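Local coordinates for putative nitrate transport protein (Thermoplasma volcanium, PDB 3MST) that probably binds a small solute for a transport system, having two alpha/beta lobes of a kind seen in solute-binding proteins, at residues R227-Y230 with S231-V234; L100-F103 with N104-L108; R149-L153 with G154-P158; V136-E139 with I140-K144. One frame throughout, in Å; residues are numbered along the deposited sequence.

Contact 1 (R227-Y230 with S231-V234)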
# COMPACT_ATOMS: atom_id res chain seq x y z
N ARG A 227 -0.94 -10.35 -8.79
CA ARG A 227 -1.12 -11.56 -8.04
C ARG A 227 0.03 -12.52 -8.36
O ARG A 227 0.60 -13.16 -7.48
CB ARG A 227 -2.44 -12.22 -8.40
CG ARG A 227 -2.80 -13.42 -7.52
CD ARG A 227 -4.10 -14.12 -7.91
NE ARG A 227 -3.99 -14.64 -9.26
CZ ARG A 227 -5.03 -15.00 -10.00
NH1 ARG A 227 -6.27 -14.98 -9.50
NH2 ARG A 227 -4.81 -15.43 -11.24
N GLU A 228 0.35 -12.65 -9.66
CA GLU A 228 1.43 -13.53 -10.08
C GLU A 228 2.77 -13.06 -9.52
O GLU A 228 3.54 -13.87 -9.03
CB GLU A 228 1.50 -13.60 -11.61
CG GLU A 228 0.37 -14.38 -12.28
CD GLU A 228 0.39 -14.28 -13.84
OE1 GLU A 228 1.07 -13.36 -14.41
OE2 GLU A 228 -0.29 -15.13 -14.48
N LEU A 229 3.08 -11.77 -9.63
CA LEU A 229 4.33 -11.24 -9.10
C LEU A 229 4.50 -11.50 -7.62
O LEU A 229 5.52 -12.07 -7.18
CB LEU A 229 4.45 -9.73 -9.39
CG LEU A 229 5.70 -9.04 -8.84
CD1 LEU A 229 6.98 -9.59 -9.51
CD2 LEU A 229 5.56 -7.51 -9.02
N TYR A 230 3.50 -11.12 -6.84
CA TYR A 230 3.60 -11.25 -5.41
C TYR A 230 3.46 -12.68 -4.90
O TYR A 230 3.93 -12.98 -3.83
CB TYR A 230 2.67 -10.25 -4.70
CG TYR A 230 3.20 -8.83 -4.77
CD1 TYR A 230 4.20 -8.41 -3.89
CD2 TYR A 230 2.74 -7.93 -5.68
CE1 TYR A 230 4.72 -7.13 -3.97
CE2 TYR A 230 3.27 -6.62 -5.78
CZ TYR A 230 4.27 -6.23 -4.90
OH TYR A 230 4.76 -4.95 -4.94
N SER A 231 2.89 -13.58 -5.70
CA SER A 231 2.91 -14.99 -5.31
C SER A 231 4.32 -15.57 -5.23
O SER A 231 4.50 -16.62 -4.60
CB SER A 231 2.07 -15.84 -6.26
OG SER A 231 0.71 -15.55 -6.11
N ARG A 232 5.30 -14.90 -5.84
CA ARG A 232 6.70 -15.34 -5.69
C ARG A 232 7.10 -15.39 -4.23
O ARG A 232 7.93 -16.22 -3.83
CB ARG A 232 7.68 -14.41 -6.41
CG ARG A 232 7.57 -14.38 -7.89
CD ARG A 232 8.50 -13.38 -8.47
NE ARG A 232 8.41 -13.36 -9.90
CZ ARG A 232 9.11 -12.57 -10.70
NH1 ARG A 232 10.04 -11.75 -10.23
NH2 ARG A 232 8.91 -12.64 -12.01
N VAL A 233 6.52 -14.52 -3.43
CA VAL A 233 6.88 -14.38 -2.01
C VAL A 233 5.72 -14.66 -1.00
O VAL A 233 6.01 -14.88 0.17
CB VAL A 233 7.53 -13.01 -1.73
CG1 VAL A 233 8.82 -12.90 -2.53
CG2 VAL A 233 6.58 -11.84 -2.05
N VAL A 234 4.46 -14.68 -1.48
CA VAL A 234 3.26 -15.03 -0.72
C VAL A 234 2.48 -16.07 -1.58
O VAL A 234 1.57 -15.75 -2.33
CB VAL A 234 2.37 -13.80 -0.44
CG1 VAL A 234 1.15 -14.24 0.36
CG2 VAL A 234 3.17 -12.78 0.37
O HOH W 1 5.98 -14.39 -11.12

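Contact 2 (L100-F103 with N104-L108)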
# COMPACT_ATOMS: atom_id res chain seq x y z
N LEU A 100 4.96 -5.32 3.64
CA LEU A 100 5.05 -5.12 2.20
C LEU A 100 6.47 -4.68 1.82
O LEU A 100 6.98 -5.07 0.75
CB LEU A 100 3.96 -4.17 1.66
CG LEU A 100 4.03 -3.84 0.16
CD1 LEU A 100 3.94 -5.08 -0.71
CD2 LEU A 100 2.91 -2.82 -0.23
N ALA A 101 7.14 -3.91 2.68
CA ALA A 101 8.54 -3.54 2.41
C ALA A 101 9.39 -4.82 2.24
O ALA A 101 10.19 -4.91 1.31
CB ALA A 101 9.10 -2.67 3.55
N ASP A 102 9.28 -5.74 3.21
CA ASP A 102 9.98 -7.01 3.11
C ASP A 102 9.67 -7.76 1.83
O ASP A 102 10.59 -8.25 1.17
CB ASP A 102 9.61 -7.87 4.30
CG ASP A 102 10.22 -9.27 4.28
OD1 ASP A 102 11.45 -9.36 4.05
OD2 ASP A 102 9.44 -10.25 4.50
N PHE A 103 8.40 -7.87 1.47
CA PHE A 103 8.05 -8.62 0.30
C PHE A 103 8.63 -7.92 -0.94
O PHE A 103 9.16 -8.59 -1.86
CB PHE A 103 6.55 -8.82 0.19
CG PHE A 103 6.02 -9.75 1.21
CD1 PHE A 103 6.60 -11.02 1.41
CD2 PHE A 103 4.91 -9.42 1.97
CE1 PHE A 103 6.07 -11.90 2.39
CE2 PHE A 103 4.36 -10.30 2.90
CZ PHE A 103 4.94 -11.53 3.12
N ASN A 104 8.54 -6.60 -1.01
CA ASN A 104 9.14 -5.85 -2.11
C ASN A 104 10.65 -6.07 -2.18
O ASN A 104 11.25 -6.21 -3.25
CB ASN A 104 8.80 -4.34 -2.04
CG ASN A 104 7.43 -4.04 -2.49
OD1 ASN A 104 6.89 -4.75 -3.34
ND2 ASN A 104 6.87 -2.91 -2.02
N ALA A 105 11.30 -6.03 -1.01
CA ALA A 105 12.76 -6.25 -0.96
C ALA A 105 13.13 -7.62 -1.51
O ALA A 105 14.12 -7.78 -2.21
CB ALA A 105 13.31 -6.08 0.46
N ARG A 106 12.36 -8.63 -1.12
CA ARG A 106 12.59 -10.00 -1.62
C ARG A 106 12.38 -10.13 -3.11
O ARG A 106 13.13 -10.85 -3.78
CB ARG A 106 11.73 -11.01 -0.88
CG ARG A 106 12.18 -11.20 0.58
CD ARG A 106 11.26 -12.11 1.37
NE ARG A 106 11.15 -13.42 0.68
CZ ARG A 106 10.15 -14.31 0.79
NH1 ARG A 106 9.11 -14.15 1.60
NH2 ARG A 106 10.18 -15.41 0.03
N ILE A 107 11.43 -9.40 -3.67
CA ILE A 107 11.23 -9.41 -5.13
C ILE A 107 12.42 -8.74 -5.81
O ILE A 107 13.03 -9.28 -6.73
CB ILE A 107 9.90 -8.68 -5.52
CG1 ILE A 107 8.74 -9.55 -5.03
CG2 ILE A 107 9.90 -8.29 -7.03
CD1 ILE A 107 7.47 -8.92 -5.09
N LEU A 108 12.84 -7.60 -5.27
CA LEU A 108 13.91 -6.83 -5.84
C LEU A 108 15.24 -7.56 -5.73
O LEU A 108 16.13 -7.43 -6.62
CB LEU A 108 14.02 -5.47 -5.16
CG LEU A 108 15.08 -4.52 -5.70
CD1 LEU A 108 14.99 -4.22 -7.21
CD2 LEU A 108 15.04 -3.19 -4.91
O HOH W 2 9.27 -12.88 4.19

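Contact 3 (R149-L153 with G154-P158)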
# COMPACT_ATOMS: atom_id res chain seq x y z
N ARG A 149 12.00 2.07 -10.03
CA ARG A 149 12.85 0.91 -10.18
C ARG A 149 12.06 -0.25 -10.81
O ARG A 149 12.56 -0.94 -11.70
CB ARG A 149 13.43 0.49 -8.82
CG ARG A 149 14.35 -0.70 -8.85
CD ARG A 149 15.67 -0.35 -9.46
NE ARG A 149 16.57 -1.51 -9.46
CZ ARG A 149 16.87 -2.19 -10.53
NH1 ARG A 149 16.42 -1.79 -11.74
NH2 ARG A 149 17.63 -3.27 -10.44
N MSE A 150 10.82 -0.47 -10.37
CA MSE A 150 10.03 -1.57 -10.94
C MSE A 150 9.51 -1.28 -12.37
O MSE A 150 9.23 -2.18 -13.15
CB MSE A 150 8.90 -1.92 -9.98
CG MSE A 150 9.43 -2.36 -8.62
SE MSE A 150 10.20 -4.13 -8.66
CE MSE A 150 8.43 -5.05 -8.44
N LYS A 151 9.42 -0.02 -12.74
CA LYS A 151 9.24 0.35 -14.17
C LYS A 151 10.46 -0.06 -14.99
O LYS A 151 10.31 -0.63 -16.10
CB LYS A 151 8.96 1.82 -14.33
CG LYS A 151 7.61 2.25 -13.85
CD LYS A 151 7.42 3.77 -14.07
CE LYS A 151 6.06 4.27 -13.63
NZ LYS A 151 5.85 5.69 -13.99
N GLU A 152 11.66 0.24 -14.48
CA GLU A 152 12.90 -0.19 -15.12
C GLU A 152 12.91 -1.70 -15.40
O GLU A 152 13.41 -2.16 -16.43
CB GLU A 152 14.17 0.20 -14.34
CG GLU A 152 14.40 1.71 -14.17
CD GLU A 152 15.50 2.03 -13.11
OE1 GLU A 152 16.00 1.11 -12.46
OE2 GLU A 152 15.84 3.23 -12.92
N LEU A 153 12.37 -2.48 -14.47
CA LEU A 153 12.34 -3.93 -14.55
C LEU A 153 11.12 -4.50 -15.32
O LEU A 153 11.04 -5.72 -15.49
CB LEU A 153 12.39 -4.52 -13.15
CG LEU A 153 13.69 -4.30 -12.34
CD1 LEU A 153 13.45 -4.63 -10.88
CD2 LEU A 153 14.89 -5.08 -12.90
N GLY A 154 10.20 -3.63 -15.75
CA GLY A 154 8.94 -4.05 -16.40
C GLY A 154 7.91 -4.71 -15.47
O GLY A 154 7.12 -5.60 -15.90
N LEU A 155 7.89 -4.26 -14.21
CA LEU A 155 7.08 -4.87 -13.16
C LEU A 155 6.24 -3.84 -12.42
O LEU A 155 5.95 -4.01 -11.20
CB LEU A 155 7.94 -5.65 -12.18
CG LEU A 155 8.62 -6.89 -12.76
CD1 LEU A 155 9.60 -7.48 -11.74
CD2 LEU A 155 7.57 -7.87 -13.29
N ASP A 156 5.85 -2.81 -13.17
CA ASP A 156 4.96 -1.73 -12.71
C ASP A 156 3.53 -2.21 -12.60
O ASP A 156 2.80 -2.19 -13.60
CB ASP A 156 5.03 -0.51 -13.65
CG ASP A 156 4.13 0.62 -13.18
OD1 ASP A 156 3.71 0.61 -11.96
OD2 ASP A 156 3.89 1.52 -14.03
N LEU A 157 3.18 -2.66 -11.40
CA LEU A 157 1.89 -3.33 -11.13
C LEU A 157 1.36 -2.83 -9.80
O LEU A 157 2.15 -2.38 -8.94
CB LEU A 157 2.08 -4.84 -11.10
CG LEU A 157 2.44 -5.45 -12.45
CD1 LEU A 157 3.10 -6.80 -12.26
CD2 LEU A 157 1.22 -5.51 -13.39
N PRO A 158 0.06 -2.89 -9.58
CA PRO A 158 -0.50 -2.39 -8.34
C PRO A 158 -0.19 -3.30 -7.16
O PRO A 158 -0.55 -4.49 -7.15
CB PRO A 158 -2.01 -2.38 -8.62
CG PRO A 158 -2.21 -3.38 -9.67
CD PRO A 158 -1.00 -3.27 -10.54

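Contact 4 (V136-E139 with I140-K144)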
# COMPACT_ATOMS: atom_id res chain seq x y z
N VAL A 136 12.93 1.14 2.18
CA VAL A 136 12.22 1.66 3.34
C VAL A 136 11.01 2.46 2.88
O VAL A 136 10.95 2.95 1.76
CB VAL A 136 13.14 2.59 4.22
CG1 VAL A 136 14.34 1.80 4.73
CG2 VAL A 136 13.59 3.81 3.44
N GLY A 137 10.05 2.63 3.76
CA GLY A 137 8.98 3.57 3.46
C GLY A 137 9.53 4.98 3.34
O GLY A 137 10.48 5.37 4.01
N ASN A 138 8.85 5.82 2.57
CA ASN A 138 9.30 7.18 2.33
C ASN A 138 9.30 8.01 3.62
O ASN A 138 10.02 8.98 3.69
CB ASN A 138 8.43 7.86 1.29
CG ASN A 138 8.56 7.25 -0.07
OD1 ASN A 138 9.57 6.60 -0.37
ND2 ASN A 138 7.55 7.46 -0.92
N GLU A 139 8.54 7.60 4.62
CA GLU A 139 8.54 8.30 5.92
C GLU A 139 9.85 8.11 6.67
O GLU A 139 10.21 8.95 7.53
CB GLU A 139 7.36 7.91 6.80
CG GLU A 139 7.37 6.52 7.48
CD GLU A 139 7.12 5.34 6.55
OE1 GLU A 139 6.82 5.52 5.35
OE2 GLU A 139 7.20 4.19 7.07
N ILE A 140 10.61 7.08 6.32
CA ILE A 140 11.94 6.82 6.89
C ILE A 140 13.00 7.64 6.22
O ILE A 140 13.84 8.28 6.89
CB ILE A 140 12.25 5.28 6.85
CG1 ILE A 140 11.21 4.50 7.64
CG2 ILE A 140 13.69 5.03 7.26
CD1 ILE A 140 11.07 4.86 9.10
N SER A 141 13.03 7.64 4.91
CA SER A 141 13.99 8.39 4.13
C SER A 141 13.50 8.45 2.69
O SER A 141 12.97 7.47 2.17
CB SER A 141 15.41 7.75 4.19
OG SER A 141 16.38 8.57 3.57
N ILE A 142 13.76 9.59 2.05
CA ILE A 142 13.55 9.71 0.63
C ILE A 142 14.77 9.20 -0.09
O ILE A 142 15.93 9.40 0.29
CB ILE A 142 13.27 11.14 0.20
CG1 ILE A 142 11.98 11.58 0.87
CG2 ILE A 142 13.12 11.22 -1.33
CD1 ILE A 142 10.92 10.49 0.89
N GLY A 143 14.49 8.46 -1.13
CA GLY A 143 15.59 7.96 -1.96
C GLY A 143 15.06 7.71 -3.36
O GLY A 143 14.14 8.41 -3.81
N LYS A 144 15.57 6.70 -4.03
CA LYS A 144 15.14 6.40 -5.41
C LYS A 144 13.77 5.76 -5.31
O LYS A 144 13.58 4.84 -4.52
CB LYS A 144 16.10 5.43 -6.12
CG LYS A 144 15.63 4.96 -7.48
CD LYS A 144 16.64 4.02 -8.20
CE LYS A 144 16.16 3.66 -9.63
NZ LYS A 144 17.25 3.58 -10.61

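Contact 1 (R227-Y230 with S231-V234)
The carbonyl oxygen R227 O is gripped twice by S231, through S231 N at 2.9 Å and S231 OG at 2.8 Å, the two donors approaching from opposite faces of the carbonyl plane. The hydroxyl reaches it because chi1 of S231 (-69°) sets OG beside the backbone N; S231 was modelled in two conformers, and the OG bond belongs to this one. A second shared acceptor follows at Y230 O. V234 N meets Y230 O in the carbonyl plane at 2.9 Å, whereas V233 N, at 3.0 Å from Y230 O, comes from above that plane. V233 CG2 packs on Y230 O at 3.4 Å. On this compact side Y230 is buried, its ring against I107 and its hydroxyl bonded to N104. The other side is looser. R232 N still bonds L229 O at 3.1 Å, but the exposed R232 side chain runs extended from CG to NE, and L229 CD1 lies 3.7 Å above one face of its guanidinium, offset toward the rim. R232 NH1 is held by Y111, and one ordered water accepts from R232 NE and donates to E228 O, the latter 3.3 Å away. Changing from i-to-i+4 to i-to-i+3 bonds, with one carbonyl taking both kinds, is typical of an alpha-helix tightening at its C-terminal end, here that of helix 220-230.

Contact 2 (L100-F103 with N104-L108)
L100 O receives N104 N at 2.8 Å with an N-H...O angle of 169°, the first of four successive i-to-i+4 bonds between the two segments, the last of them I107 N on F103 O, each donor tilted about 20° from the carbonyl plane, as in a regular alpha-helix. The N104 amide lies obliquely over the L100 side chain, its ND2 3.7 Å from L100 CG. With chi1 at -77°, N104 CG stands beside its own backbone N and is brought within 3.4 Å of L100 O. The polar ends of the amide are taken by others: OD1 accepts from the Y230 hydroxyl, and ND2 bonds an unidentified ligand. With an alanine here, the Y230 hydroxyl would probably be left without its amide acceptor and the flank of L100 without its cover. Two residues on, D102 and R106 do not meet directly, since D102 OD2 and R106 NH1 stay 4.9 Å apart. A water links them, donating to D102 OD2 and accepting from R106 NH1; OD2 also accepts from G98 N, while D102 OD1 goes to N118. R106 NH1 also comes to the edge of the F103 ring, 3.9 Å from F103 CE1 and in the ring plane, so the contact is not a face-on cation-pi stack. The chemistry implies a mainly apolar helix with two polar points: a water-mediated charge pair and an amide engaged at both ends.

Contact 3 (R149-L153 with G154-P158)
The selenomethionine side chain of M150 overlaps L155, its CE lying 3.8 Å from L155 CB. That apolar touch belongs to a Schellman motif closing helix 146-152. L155 N bonds M150 O at 2.7 Å, and the shorter loop inside it is made by G154 N on K151 O at 3.0 Å. The first donor is tilted only 20° from its carbonyl plane, whereas the second stands well above its own. G154 turns the chain out of the helix with a phi of 72°. M150, modelled in two conformers, reaches L155 through bends at chi2 and chi3. On the exposed flank K151 and D156 run side by side; K151 CE comes to 3.5 Å from D156 OD2, yet K151 NZ stays 4.6 Å from that oxygen, so the pair is alongside rather than bridged. D156 OD1 is instead in a salt bridge with R77. Were D156 an alanine, R77 would probably lose its charged mate and the methylenes of K151 the carboxylate they lie along. R149 bridges to E152 in its helix and to D112 and E87 beyond it, while L153 CD1 sits 4.1 Å above the centre of one face of the R149 guanidinium.

Contact 4 (V136-E139 with I140-K144)
G137 O accepts from I140 N at 2.9 Å, with an N-H...O angle of 151° and the donor above the carbonyl plane. This i-to-i+3 bond, with N138 and E139 both at helical backbone angles, closes a type I beta turn as strand 133-137 ends. The chain then swings round, the directions of 136-139 and 140-142 lying 93° apart, and goes on to strand 144-145. Those two strands are not neighbours: strand 81-85 runs between them in the sheet, pairing V136 with S82 and K144 with I83. Beneath the turn V136 and I140 cross at about a right angle, V136 CB meeting I140 CB at 3.9 Å. I125 and C124 of helix 121-129 adjoin this apolar pair. On the other side of the turn I142 folds back, its CD1 reaching 3.6 Å from N138 CB, though I142 was modelled in two conformers and this touch holds for one. The N138 amide is fixed independently, since its OD1 bonds S82 OG. E139 has CG between its backbone N and carbonyl carbon (chi1 74°) and bends again at chi2, which turns the carboxylate back over G137: a beta carbon at that glycine would lie just 2.4 Å from E139 OE1.

Contacts 1, 2 and 3 converge on one unidentified ligand: the side chains of Y230 and N104 are each about 3 Å from it and that of M150 about 4 Å, consistent with a pocket there, though the molecule is probably from the crystallisation liquor. Y230 OH and N104 OD1, 2.7 Å apart, join contacts 1 and 2. M150 CE lies 3.8 Å from both L229 CD2 and I107 CG2, tying contact 3 to the other two, although M150 has two conformers. Contact 4 is far from contact 1 (centres about 23 Å apart) but nearer contact 2 (nearest atoms about 5 Å), touching neither. The salt bridge K144 NZ to E152 OE2, at 2.7 Å, links it to contact 3.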